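Side-chain contacts in light Chain (Clostridium botulinum, PDB 6BVD), which acts as the zinc metalloendopeptidase light chain of the mosaic botulinum neurotoxin type HA and probably cleaves a SNARE protein in the nerve terminal: residues 78-83 with 158-163; 141-144 with 148-151; 236-241 with 342-347; 247-250 with 255-258; 316-321 with 332-337. All coordinates share one frame; numbering follows the deposited sequence.

Overall arrangement
Following the chain from its N terminus, contact 1 opens first: it joins the loop ahead of helix 83-100 to the loop after strand 155-158, closing 74 residues between them. Within that span contact 2 closes a tight hairpin at one edge of the mixed sheet. Contact 3 then ties the end of the zinc-binding helix 222-237 to helix 338-348 across 100 residues, a span that holds both contact 4, in the surface loop before strand 262-263, and contact 5, between helix 313-323 and strand 334-335. The two groups follow in series and no contacts cross. Contacts 3 and 5 have centres about 16 Å apart; contacts 2 and 4 lie on opposite sides of the chain's centre.

Contact 1. Residues 78-83 with 158-163; sequences NYLSTN and WGPGPD
Tyr-79 and Leu-80 pack against Gly-159 and Pro-160, joining a type II beta turn (Asn-78 to Ser-81) to the loop that leaves strand 155-158. From CB of the tyrosine, a chi1 of -174° sets CG opposite the backbone nitrogen, which brings one long edge of the ring to the proline. Tyr-79 CD2 meets Pro-160 CG at 3.9 Å. One atom further out, Tyr-79 CE2 touches the same CG and also Pro-160 CD, the latter at 4.0 Å and in the ring plane. The proline is therefore met by the rim of the aromatic ring. Leu-80 CG covers one face of that ring, 3.6 Å above its plane and displaced toward the rim. At the tip, Tyr-79 OH is hydrogen-bonded to Glu-200. From the neighbouring residue, Leu-80 CD1 lies 4.0 Å from Gly-159 CA and 4.1 Å from Pro-160 CD, a close fit over a glycine that has no side chain in the way.

The turn is fixed from within, since Asn-78 O accepts from both Ser-81 N and Ser-81 OG, the hydroxyl at 2.8 Å. Arg-51 links the two loops by donating to the backbone oxygens of Tyr-79, Pro-160 and Gly-161. The direct contact is thus purely apolar, a buried van der Waals fit, with the nearby tyrosine hydroxyl and backbone oxygens bonded to Glu-200 and Arg-51.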
# COMPACT_ATOMS: atom_id res chain seq x y z
N ASN A 78 -0.65 27.53 -14.10
CA ASN A 78 0.67 26.99 -13.79
C ASN A 78 0.65 25.57 -13.23
O ASN A 78 1.71 24.96 -13.08
CB ASN A 78 1.39 27.91 -12.80
CG ASN A 78 1.81 29.21 -13.44
OD1 ASN A 78 2.30 29.23 -14.56
ND2 ASN A 78 1.63 30.30 -12.71
N TYR A 79 -0.53 25.02 -12.93
CA TYR A 79 -0.60 23.64 -12.47
C TYR A 79 -0.02 22.70 -13.54
O TYR A 79 -0.36 22.83 -14.72
CB TYR A 79 -2.05 23.24 -12.15
CG TYR A 79 -2.17 21.86 -11.53
CD1 TYR A 79 -1.57 21.59 -10.32
CD2 TYR A 79 -2.90 20.84 -12.16
CE1 TYR A 79 -1.67 20.34 -9.74
CE2 TYR A 79 -3.01 19.58 -11.57
CZ TYR A 79 -2.38 19.34 -10.37
OH TYR A 79 -2.46 18.13 -9.74
N LEU A 80 0.86 21.80 -13.11
CA LEU A 80 1.59 20.84 -13.95
C LEU A 80 2.53 21.47 -14.98
O LEU A 80 2.81 20.86 -15.99
CB LEU A 80 0.62 19.89 -14.68
CG LEU A 80 -0.22 18.92 -13.85
CD1 LEU A 80 -1.10 18.11 -14.74
CD2 LEU A 80 0.66 17.99 -13.04
N SER A 81 3.06 22.65 -14.69
CA SER A 81 4.02 23.30 -15.58
C SER A 81 5.46 22.82 -15.33
O SER A 81 6.31 22.98 -16.19
CB SER A 81 3.94 24.82 -15.45
OG SER A 81 4.32 25.25 -14.16
N THR A 82 5.72 22.25 -14.16
CA THR A 82 7.06 21.74 -13.84
C THR A 82 7.14 20.21 -13.77
O THR A 82 6.15 19.53 -13.48
CB THR A 82 7.53 22.29 -12.50
OG1 THR A 82 6.63 21.83 -11.48
CG2 THR A 82 7.51 23.80 -12.52
N ASN A 83 8.34 19.67 -14.03
CA ASN A 83 8.59 18.24 -13.95
C ASN A 83 8.35 17.68 -12.56
O ASN A 83 7.90 16.54 -12.42
CB ASN A 83 10.02 17.93 -14.37
CG ASN A 83 10.20 17.91 -15.87
OD1 ASN A 83 9.30 18.29 -16.63
ND2 ASN A 83 11.36 17.45 -16.31
N TRP A 158 -5.08 12.10 -19.12
CA TRP A 158 -4.37 13.37 -19.02
C TRP A 158 -4.69 14.10 -17.71
O TRP A 158 -5.72 13.84 -17.09
CB TRP A 158 -4.77 14.33 -20.15
CG TRP A 158 -4.55 13.86 -21.52
CD1 TRP A 158 -5.25 12.91 -22.18
CD2 TRP A 158 -3.59 14.40 -22.45
NE1 TRP A 158 -4.75 12.79 -23.47
CE2 TRP A 158 -3.74 13.69 -23.65
CE3 TRP A 158 -2.63 15.39 -22.36
CZ2 TRP A 158 -2.97 13.97 -24.80
CZ3 TRP A 158 -1.83 15.65 -23.48
CH2 TRP A 158 -2.00 14.92 -24.67
N GLY A 159 -3.87 15.09 -17.37
CA GLY A 159 -4.18 16.06 -16.33
C GLY A 159 -5.33 16.95 -16.75
O GLY A 159 -5.85 16.79 -17.84
N PRO A 160 -5.76 17.87 -15.88
CA PRO A 160 -6.92 18.70 -16.23
C PRO A 160 -6.73 19.69 -17.37
O PRO A 160 -5.60 20.10 -17.69
CB PRO A 160 -7.18 19.49 -14.93
CG PRO A 160 -5.85 19.52 -14.26
CD PRO A 160 -5.24 18.18 -14.54
N GLY A 161 -7.86 20.06 -17.96
CA GLY A 161 -7.93 21.25 -18.81
C GLY A 161 -7.93 22.53 -17.98
O GLY A 161 -7.33 22.57 -16.89
N PRO A 162 -8.59 23.60 -18.48
CA PRO A 162 -8.61 24.89 -17.79
C PRO A 162 -9.12 24.85 -16.35
O PRO A 162 -8.48 25.43 -15.49
CB PRO A 162 -9.52 25.75 -18.67
CG PRO A 162 -9.22 25.24 -20.06
CD PRO A 162 -9.08 23.72 -19.87
N ASP A 163 -10.26 24.20 -16.13
CA ASP A 163 -10.85 24.10 -14.79
C ASP A 163 -10.25 22.91 -14.04
O ASP A 163 -10.53 21.75 -14.39
CB ASP A 163 -12.38 23.98 -14.90
CG ASP A 163 -13.10 24.14 -13.55
OD1 ASP A 163 -12.49 23.86 -12.47
OD2 ASP A 163 -14.28 24.57 -13.56

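Contact 2. Residues 141-144 with 148-151; sequences VKLA and IVQQ
Val-141 and Val-149 face each other as a hydrogen-bonded pair in the beta hairpin formed by strands 138-142 and 148-152, at one edge of the eight-stranded mixed sheet. Two backbone bonds join them: Val-141 N donates to Val-149 O at 2.9 Å, nearly straight at 169°, and Val-149 N returns the bond to Val-141 O at 3.1 Å. On the same face of the sheet their CG2 methyls meet at 3.6 Å. In both valines CG2 is the methyl flanked by the backbone nitrogen and the carbonyl carbon, and these matching branches are the ones that meet.

Two further side chains pack on this pair. Leu-143, just past the end of its strand, brings CD1 back to Val-149 CG2 at 4.2 Å. Two residues further along its strand than Val-149, Gln-151 lays its CB against Val-141 CG1 at 3.9 Å, and a bend at chi2 (144°) brings its OE1 to 3.8 Å from Val-141 CG2. Lys-142 and Ile-148, the adjoining non-hydrogen-bonded pair, project from the other face and touch only lightly.

Further out, Ile-22 and Ile-24 of strand 21-24 pack on Val-141, and Tyr-35 receives both the lysine, in a cation-pi contact, and the side chain of Ile-148. The register continues through a backbone bond between Gln-151 and Phe-139. Near the turn of the hairpin, Ile-148 CA approaches Val-141 O at 3.3 Å in a CA-H...O contact.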
# COMPACT_ATOMS: atom_id res chain seq x y z
N VAL A 141 3.94 5.21 -31.55
CA VAL A 141 4.82 5.41 -30.40
C VAL A 141 6.28 5.43 -30.86
O VAL A 141 6.65 4.76 -31.83
CB VAL A 141 4.65 4.35 -29.28
CG1 VAL A 141 3.17 4.11 -28.96
CG2 VAL A 141 5.34 3.05 -29.61
N LYS A 142 7.09 6.23 -30.19
CA LYS A 142 8.50 6.35 -30.54
C LYS A 142 9.36 5.65 -29.48
O LYS A 142 9.30 5.96 -28.28
CB LYS A 142 8.87 7.83 -30.71
CG LYS A 142 10.30 8.09 -31.16
CD LYS A 142 10.61 9.58 -31.15
CE LYS A 142 9.86 10.31 -32.27
NZ LYS A 142 10.05 11.80 -32.17
N LEU A 143 10.10 4.63 -29.91
CA LEU A 143 10.91 3.84 -29.00
C LEU A 143 12.25 4.50 -28.60
O LEU A 143 12.62 5.57 -29.09
CB LEU A 143 11.15 2.45 -29.61
CG LEU A 143 9.87 1.66 -29.94
CD1 LEU A 143 10.21 0.37 -30.69
CD2 LEU A 143 9.00 1.34 -28.71
N ALA A 144 12.96 3.85 -27.68
CA ALA A 144 14.23 4.36 -27.18
C ALA A 144 15.24 4.62 -28.31
O ALA A 144 15.94 5.63 -28.29
CB ALA A 144 14.82 3.39 -26.18
N ILE A 148 9.71 4.20 -34.90
CA ILE A 148 8.29 4.52 -34.73
C ILE A 148 7.48 3.29 -35.11
O ILE A 148 7.63 2.77 -36.23
CB ILE A 148 7.96 5.75 -35.57
CG1 ILE A 148 8.76 6.93 -35.02
CG2 ILE A 148 6.44 6.03 -35.64
CD1 ILE A 148 8.69 8.18 -35.85
N VAL A 149 6.64 2.81 -34.20
CA VAL A 149 5.77 1.67 -34.45
C VAL A 149 4.32 2.00 -34.04
O VAL A 149 4.08 3.01 -33.36
CB VAL A 149 6.26 0.40 -33.67
CG1 VAL A 149 7.67 0.01 -34.10
CG2 VAL A 149 6.23 0.60 -32.13
N GLN A 150 3.37 1.15 -34.43
CA GLN A 150 1.96 1.35 -34.07
C GLN A 150 1.65 0.47 -32.86
O GLN A 150 2.18 -0.63 -32.71
CB GLN A 150 1.00 1.02 -35.21
CG GLN A 150 0.92 2.06 -36.32
CD GLN A 150 -0.32 1.88 -37.22
OE1 GLN A 150 -1.05 0.89 -37.09
NE2 GLN A 150 -0.55 2.83 -38.12
N GLN A 151 0.78 0.96 -32.00
CA GLN A 151 0.43 0.26 -30.78
C GLN A 151 -1.06 0.43 -30.49
O GLN A 151 -1.64 1.45 -30.83
CB GLN A 151 1.29 0.78 -29.64
CG GLN A 151 1.01 0.18 -28.33
CD GLN A 151 2.27 0.02 -27.54
OE1 GLN A 151 3.38 0.15 -28.08
NE2 GLN A 151 2.13 -0.23 -26.26

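Contact 3. Residues 236-241 with 342-347; sequences GLYGTY and EQLYKK
Tyr-238, in the Schellman motif that ends helix 222-237, reaches across to Leu-344 and Lys-347 on helix 338-348. The first of these helices carries the HExxH motif, whose histidines His-228 and His-232 bind zinc. Gly-239 turns the chain out of it with a positive phi (70°), and its N bonds back to Gly-236 O at 2.9 Å.

From this helix end the tyrosine ring extends between the two helices. Its CE1 touches Leu-344 CD1 at 4.0 Å. The lysine side chain crosses the tyrosine at about a right angle, and its bend at chi3 (80°) brings NZ to the hydroxyl. The direct bond from Lys-347 NZ to Tyr-238 OH, at 3.4 Å, is weak. Glu-112 is the stronger partner of both groups, hydrogen-bonded to the tyrosine through one carboxylate oxygen and salt-bridged to the lysine through the other.

A water closes the polar cluster at the ring edge, in the ring plane: it accepts from Lys-347 NZ at 2.8 Å and donates to Tyr-238 OH at 3.0 Å.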
# COMPACT_ATOMS: atom_id res chain seq x y z
N GLY A 236 -17.74 3.27 -22.88
CA GLY A 236 -17.19 3.58 -24.21
C GLY A 236 -16.48 2.36 -24.87
O GLY A 236 -16.60 2.12 -26.05
N LEU A 237 -15.76 1.60 -24.06
CA LEU A 237 -15.04 0.42 -24.55
C LEU A 237 -16.02 -0.63 -25.07
O LEU A 237 -15.76 -1.33 -26.05
CB LEU A 237 -14.14 -0.19 -23.44
CG LEU A 237 -12.90 0.64 -23.08
CD1 LEU A 237 -12.10 0.00 -21.96
CD2 LEU A 237 -11.97 0.82 -24.33
N TYR A 238 -17.18 -0.72 -24.40
CA TYR A 238 -18.24 -1.61 -24.84
C TYR A 238 -19.17 -0.96 -25.89
O TYR A 238 -20.13 -1.59 -26.35
CB TYR A 238 -19.06 -2.09 -23.61
CG TYR A 238 -18.45 -3.31 -22.95
CD1 TYR A 238 -18.62 -4.59 -23.50
CD2 TYR A 238 -17.70 -3.20 -21.78
CE1 TYR A 238 -18.05 -5.74 -22.86
CE2 TYR A 238 -17.13 -4.32 -21.16
CZ TYR A 238 -17.32 -5.58 -21.69
OH TYR A 238 -16.74 -6.67 -21.03
N GLY A 239 -18.89 0.28 -26.28
CA GLY A 239 -19.65 0.94 -27.34
C GLY A 239 -21.09 1.29 -26.92
O GLY A 239 -21.97 1.42 -27.79
N THR A 240 -21.33 1.43 -25.61
CA THR A 240 -22.68 1.79 -25.08
C THR A 240 -22.73 3.23 -24.61
O THR A 240 -23.72 3.67 -24.01
CB THR A 240 -23.07 0.91 -23.84
OG1 THR A 240 -22.27 1.30 -22.74
CG2 THR A 240 -22.84 -0.60 -24.10
N TYR A 241 -21.68 3.99 -24.90
CA TYR A 241 -21.55 5.37 -24.44
C TYR A 241 -22.64 6.28 -25.01
O TYR A 241 -22.93 6.25 -26.21
CB TYR A 241 -20.16 5.89 -24.79
CG TYR A 241 -19.69 7.22 -24.22
CD1 TYR A 241 -18.85 7.25 -23.11
CD2 TYR A 241 -20.04 8.43 -24.82
CE1 TYR A 241 -18.38 8.44 -22.60
CE2 TYR A 241 -19.58 9.63 -24.32
CZ TYR A 241 -18.75 9.63 -23.22
OH TYR A 241 -18.29 10.81 -22.69
N GLU A 342 -28.45 -10.47 -21.95
CA GLU A 342 -29.04 -9.87 -20.76
C GLU A 342 -28.03 -9.85 -19.61
O GLU A 342 -27.88 -8.83 -18.93
CB GLU A 342 -30.31 -10.61 -20.36
CG GLU A 342 -31.07 -9.89 -19.27
CD GLU A 342 -32.33 -10.62 -18.86
OE1 GLU A 342 -32.62 -11.69 -19.45
OE2 GLU A 342 -33.01 -10.14 -17.93
N GLN A 343 -27.28 -10.94 -19.44
CA GLN A 343 -26.28 -10.99 -18.39
C GLN A 343 -25.11 -10.05 -18.65
O GLN A 343 -24.60 -9.41 -17.73
CB GLN A 343 -25.78 -12.43 -18.19
CG GLN A 343 -26.83 -13.33 -17.54
CD GLN A 343 -27.38 -12.76 -16.21
OE1 GLN A 343 -26.68 -12.70 -15.20
NE2 GLN A 343 -28.65 -12.35 -16.22
N LEU A 344 -24.72 -9.90 -19.91
CA LEU A 344 -23.63 -8.97 -20.23
C LEU A 344 -24.04 -7.52 -19.94
O LEU A 344 -23.33 -6.77 -19.26
CB LEU A 344 -23.23 -9.13 -21.69
CG LEU A 344 -22.26 -8.06 -22.18
CD1 LEU A 344 -21.01 -8.03 -21.32
CD2 LEU A 344 -21.87 -8.34 -23.68
N TYR A 345 -25.22 -7.15 -20.39
CA TYR A 345 -25.73 -5.81 -20.19
C TYR A 345 -25.82 -5.53 -18.70
O TYR A 345 -25.43 -4.47 -18.23
CB TYR A 345 -27.11 -5.67 -20.88
CG TYR A 345 -27.61 -4.25 -20.97
CD1 TYR A 345 -27.30 -3.47 -22.07
CD2 TYR A 345 -28.38 -3.69 -19.95
CE1 TYR A 345 -27.75 -2.15 -22.17
CE2 TYR A 345 -28.84 -2.39 -20.04
CZ TYR A 345 -28.51 -1.62 -21.15
OH TYR A 345 -28.97 -0.30 -21.25
N LYS A 346 -26.24 -6.54 -17.94
CA LYS A 346 -26.36 -6.37 -16.50
C LYS A 346 -24.98 -6.15 -15.90
O LYS A 346 -24.81 -5.26 -15.05
CB LYS A 346 -27.06 -7.59 -15.88
CG LYS A 346 -27.23 -7.57 -14.38
CD LYS A 346 -27.89 -8.88 -13.93
CE LYS A 346 -28.12 -8.93 -12.43
NZ LYS A 346 -28.96 -10.13 -12.10
N LYS A 347 -24.00 -6.89 -16.38
CA LYS A 347 -22.64 -6.76 -15.92
C LYS A 347 -22.05 -5.40 -16.22
O LYS A 347 -21.48 -4.79 -15.35
CB LYS A 347 -21.76 -7.84 -16.55
CG LYS A 347 -20.31 -7.79 -16.13
CD LYS A 347 -19.41 -8.75 -16.88
CE LYS A 347 -19.03 -8.23 -18.25
NZ LYS A 347 -17.91 -8.96 -18.88
O HOH W 1 -17.46 -9.55 -21.63

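Contact 4. Residues 247-250 with 255-258; sequences ITPN and YMKV
Pro-249 packs against Met-256 and Val-258 where a surface loop, running from strand 246-247 to strand 262-263, folds back on itself. Neither segment forms a regular helix or strand along this contact, and the meeting is made by side chains.

The aliphatic part of the contact is between proline and valine. Pro-249 CD lies 4.0 Å from Val-258 CG1, while the neighbouring ring atom, Pro-249 CG, comes equally near to Val-258 CG2. The far side of the proline ring meets the end of the valine, with both methyls used. Their placement follows from the valine's first torsion (-165°), which sets CG1 anti to the backbone nitrogen and CG2 anti to the carbonyl carbon, spreading the branches along the proline ring.

The sulfur contact comes from the methionine. Its chain is extended beyond CG, and SD arrives 4.0 Å from Pro-249 CG, the two side chains sliding past each other in opposite directions. The same proline carbon therefore touches both the thioether and a valine methyl.

Within its own segment, Met-256 CG stands 3.6 Å above the Tyr-255 ring plane, toward the rim. Beyond the two segments, Leu-369 packs on both Pro-249 and Met-256, and its backbone is hydrogen-bonded to that of Lys-257. Backbone hydrogen bonding between Ile-247 and Ile-262 ties the loop together at its base.

Carbon and sulfur meet at ordinary van der Waals distances, so the two arms of the loop are held here by dispersion and by shedding of water, without a directional bond between them.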
# COMPACT_ATOMS: atom_id res chain seq x y z
N ILE A 247 -32.48 14.15 -19.24
CA ILE A 247 -33.70 14.21 -18.44
C ILE A 247 -33.54 15.14 -17.25
O ILE A 247 -32.41 15.50 -16.87
CB ILE A 247 -34.13 12.78 -17.90
CG1 ILE A 247 -33.00 12.15 -17.08
CG2 ILE A 247 -34.50 11.86 -19.06
CD1 ILE A 247 -33.33 10.73 -16.56
N THR A 248 -34.67 15.51 -16.67
CA THR A 248 -34.73 16.18 -15.38
C THR A 248 -35.49 15.25 -14.40
O THR A 248 -36.17 14.32 -14.82
CB THR A 248 -35.44 17.56 -15.47
OG1 THR A 248 -36.66 17.39 -16.17
CG2 THR A 248 -34.57 18.58 -16.23
N PRO A 249 -35.32 15.45 -13.10
CA PRO A 249 -36.03 14.54 -12.18
C PRO A 249 -37.55 14.86 -12.09
O PRO A 249 -37.95 15.99 -12.41
CB PRO A 249 -35.31 14.75 -10.84
CG PRO A 249 -34.75 16.11 -10.93
CD PRO A 249 -34.41 16.36 -12.39
N ASN A 250 -38.37 13.89 -11.68
CA ASN A 250 -39.81 14.11 -11.47
C ASN A 250 -40.08 15.11 -10.35
O ASN A 250 -40.84 16.05 -10.51
CB ASN A 250 -40.49 12.77 -11.10
CG ASN A 250 -42.01 12.90 -10.85
OD1 ASN A 250 -42.73 13.59 -11.56
ND2 ASN A 250 -42.47 12.26 -9.77
N TYR A 255 -32.03 17.87 -1.44
CA TYR A 255 -30.59 17.67 -1.55
C TYR A 255 -30.05 18.02 -2.94
O TYR A 255 -28.83 18.14 -3.11
CB TYR A 255 -30.21 16.21 -1.22
CG TYR A 255 -30.38 15.19 -2.36
CD1 TYR A 255 -29.37 15.02 -3.32
CD2 TYR A 255 -31.49 14.35 -2.43
CE1 TYR A 255 -29.49 14.08 -4.34
CE2 TYR A 255 -31.61 13.39 -3.46
CZ TYR A 255 -30.60 13.27 -4.40
OH TYR A 255 -30.70 12.36 -5.44
N MET A 256 -30.95 18.09 -3.91
CA MET A 256 -30.59 18.29 -5.33
C MET A 256 -30.39 19.76 -5.72
O MET A 256 -31.07 20.66 -5.19
CB MET A 256 -31.67 17.71 -6.25
CG MET A 256 -31.80 16.21 -6.27
SD MET A 256 -33.26 15.75 -7.23
CE MET A 256 -33.17 13.95 -7.18
N LYS A 257 -29.47 19.97 -6.66
CA LYS A 257 -29.34 21.24 -7.35
C LYS A 257 -29.45 21.01 -8.88
O LYS A 257 -28.51 20.51 -9.50
CB LYS A 257 -28.03 21.94 -7.00
CG LYS A 257 -27.99 23.37 -7.49
CD LYS A 257 -26.60 23.93 -7.65
CE LYS A 257 -26.66 25.34 -8.23
NZ LYS A 257 -25.33 26.01 -8.20
N VAL A 258 -30.61 21.32 -9.45
CA VAL A 258 -30.87 21.01 -10.87
C VAL A 258 -30.84 22.29 -11.72
O VAL A 258 -31.45 23.28 -11.35
CB VAL A 258 -32.25 20.34 -11.06
CG1 VAL A 258 -32.33 19.72 -12.44
CG2 VAL A 258 -32.47 19.26 -10.03

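Contact 5. Residues 316-321 with 332-337; sequences FKNLYE and GVYSVD
Tyr-334 meets Glu-321 through CE1 of its ring and Lys-317 through its hydroxyl, placing strand 334-335 beside helix 313-323. The van der Waals part is led by Tyr-334 CE1, which touches Glu-321 CB at 3.8 Å. With CG anti to the backbone nitrogen (chi1 174°) and an extended chain, the glutamate keeps its whole length near that carbon, and Glu-321 OE1 is 3.9 Å from Tyr-334 CE1. The carboxylate carbon lies at the ring edge, in its plane, with the carboxylate turned 64° from the ring. At the tip of the tyrosine, OH sits 3.6 Å from Lys-317 CB. The lysine chain then leads off elsewhere, its ammonium group hydrogen-bonded to Val-304 O. On one face of the ring, Gly-332 O stands 3.9 Å above the plane, offset toward the rim.

The polar link is indirect. A water in the ring plane accepts from Tyr-334 OH at 2.7 Å and donates to Glu-321 OE1 at 2.6 Å. Asn-318 OD1 also lies near this water, though at a separation too short to be trusted. Through this molecule the phenol hydroxyl is joined to the carboxylate; the water, accepting from the phenol, would probably be a better donor to OE1.

In the fold, strand 334-335 pairs antiparallel with strand 327-328, whose Lys-328 touches both Glu-321 and Tyr-334. Leu-301 of helix 280-301 packs on Lys-317 and on the tyrosine. At the far end of the segment Asp-337 caps the start of helix 338-348; the short hairpin thus lies in the chain between helix 313-323 and helix 338-348, packed on the first and leading into the second.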
# COMPACT_ATOMS: atom_id res chain seq x y z
N PHE A 316 -8.13 -12.85 -32.38
CA PHE A 316 -9.02 -11.69 -32.17
C PHE A 316 -10.47 -12.10 -32.28
O PHE A 316 -11.31 -11.55 -31.54
CB PHE A 316 -8.72 -10.53 -33.13
CG PHE A 316 -7.65 -9.60 -32.62
CD1 PHE A 316 -7.98 -8.43 -31.98
CD2 PHE A 316 -6.30 -9.95 -32.74
CE1 PHE A 316 -6.99 -7.58 -31.48
CE2 PHE A 316 -5.31 -9.13 -32.26
CZ PHE A 316 -5.65 -7.93 -31.61
N LYS A 317 -10.81 -13.04 -33.16
CA LYS A 317 -12.20 -13.54 -33.21
C LYS A 317 -12.62 -14.22 -31.89
O LYS A 317 -13.77 -14.08 -31.45
CB LYS A 317 -12.39 -14.53 -34.37
CG LYS A 317 -12.39 -13.88 -35.75
CD LYS A 317 -12.68 -14.91 -36.82
CE LYS A 317 -12.66 -14.27 -38.21
NZ LYS A 317 -12.99 -15.25 -39.27
N ASN A 318 -11.71 -14.99 -31.31
CA ASN A 318 -11.99 -15.57 -30.00
C ASN A 318 -12.19 -14.49 -28.96
O ASN A 318 -13.07 -14.57 -28.10
CB ASN A 318 -10.84 -16.49 -29.56
CG ASN A 318 -10.68 -17.67 -30.47
OD1 ASN A 318 -11.58 -17.99 -31.25
ND2 ASN A 318 -9.52 -18.32 -30.40
N LEU A 319 -11.37 -13.45 -29.05
CA LEU A 319 -11.46 -12.36 -28.09
C LEU A 319 -12.82 -11.63 -28.15
O LEU A 319 -13.40 -11.32 -27.09
CB LEU A 319 -10.31 -11.41 -28.33
CG LEU A 319 -9.87 -10.53 -27.18
CD1 LEU A 319 -8.44 -10.11 -27.47
CD2 LEU A 319 -10.78 -9.33 -27.03
N TYR A 320 -13.34 -11.36 -29.36
CA TYR A 320 -14.65 -10.68 -29.50
C TYR A 320 -15.82 -11.62 -29.20
O TYR A 320 -16.88 -11.18 -28.71
CB TYR A 320 -14.79 -10.06 -30.92
CG TYR A 320 -13.76 -8.98 -31.14
CD1 TYR A 320 -13.55 -8.00 -30.18
CD2 TYR A 320 -12.95 -8.96 -32.30
CE1 TYR A 320 -12.57 -7.06 -30.31
CE2 TYR A 320 -11.98 -7.99 -32.46
CZ TYR A 320 -11.79 -7.02 -31.49
OH TYR A 320 -10.81 -6.03 -31.60
N GLU A 321 -15.62 -12.92 -29.43
CA GLU A 321 -16.63 -13.91 -29.06
C GLU A 321 -16.89 -13.83 -27.56
O GLU A 321 -18.04 -13.80 -27.12
CB GLU A 321 -16.22 -15.33 -29.44
CG GLU A 321 -17.20 -16.38 -28.92
CD GLU A 321 -16.70 -17.82 -29.12
OE1 GLU A 321 -15.56 -17.99 -29.59
OE2 GLU A 321 -17.44 -18.77 -28.76
N GLY A 332 -19.05 -22.70 -36.70
CA GLY A 332 -18.24 -21.53 -36.45
C GLY A 332 -18.98 -20.20 -36.66
O GLY A 332 -18.34 -19.14 -36.70
N VAL A 333 -20.31 -20.25 -36.76
CA VAL A 333 -21.10 -19.04 -36.99
C VAL A 333 -21.50 -18.33 -35.68
O VAL A 333 -22.01 -18.97 -34.75
CB VAL A 333 -22.36 -19.35 -37.82
CG1 VAL A 333 -23.22 -18.11 -37.99
CG2 VAL A 333 -21.94 -19.90 -39.20
N TYR A 334 -21.22 -17.03 -35.62
CA TYR A 334 -21.48 -16.22 -34.43
C TYR A 334 -22.90 -15.64 -34.45
O TYR A 334 -23.40 -15.24 -35.51
CB TYR A 334 -20.44 -15.09 -34.29
CG TYR A 334 -19.01 -15.58 -34.17
CD1 TYR A 334 -18.54 -16.14 -32.99
CD2 TYR A 334 -18.12 -15.45 -35.24
CE1 TYR A 334 -17.22 -16.61 -32.87
CE2 TYR A 334 -16.79 -15.92 -35.13
CZ TYR A 334 -16.35 -16.49 -33.95
OH TYR A 334 -15.04 -16.95 -33.85
N SER A 335 -23.53 -15.56 -33.29
CA SER A 335 -24.82 -14.86 -33.22
C SER A 335 -25.06 -14.36 -31.80
O SER A 335 -24.34 -14.74 -30.89
CB SER A 335 -25.96 -15.77 -33.65
OG SER A 335 -26.13 -16.83 -32.72
N VAL A 336 -26.09 -13.54 -31.61
CA VAL A 336 -26.42 -13.11 -30.25
C VAL A 336 -27.36 -14.12 -29.58
O VAL A 336 -28.38 -14.52 -30.14
CB VAL A 336 -27.04 -11.70 -30.23
CG1 VAL A 336 -27.64 -11.36 -28.85
CG2 VAL A 336 -25.98 -10.67 -30.64
N ASP A 337 -26.94 -14.60 -28.41
CA ASP A 337 -27.79 -15.38 -27.50
C ASP A 337 -28.47 -14.41 -26.51
O ASP A 337 -27.77 -13.69 -25.79
CB ASP A 337 -26.95 -16.43 -26.76
CG ASP A 337 -27.74 -17.15 -25.67
OD1 ASP A 337 -28.09 -16.52 -24.66
OD2 ASP A 337 -27.97 -18.36 -25.81
O HOH W 2 -13.96 -17.90 -31.62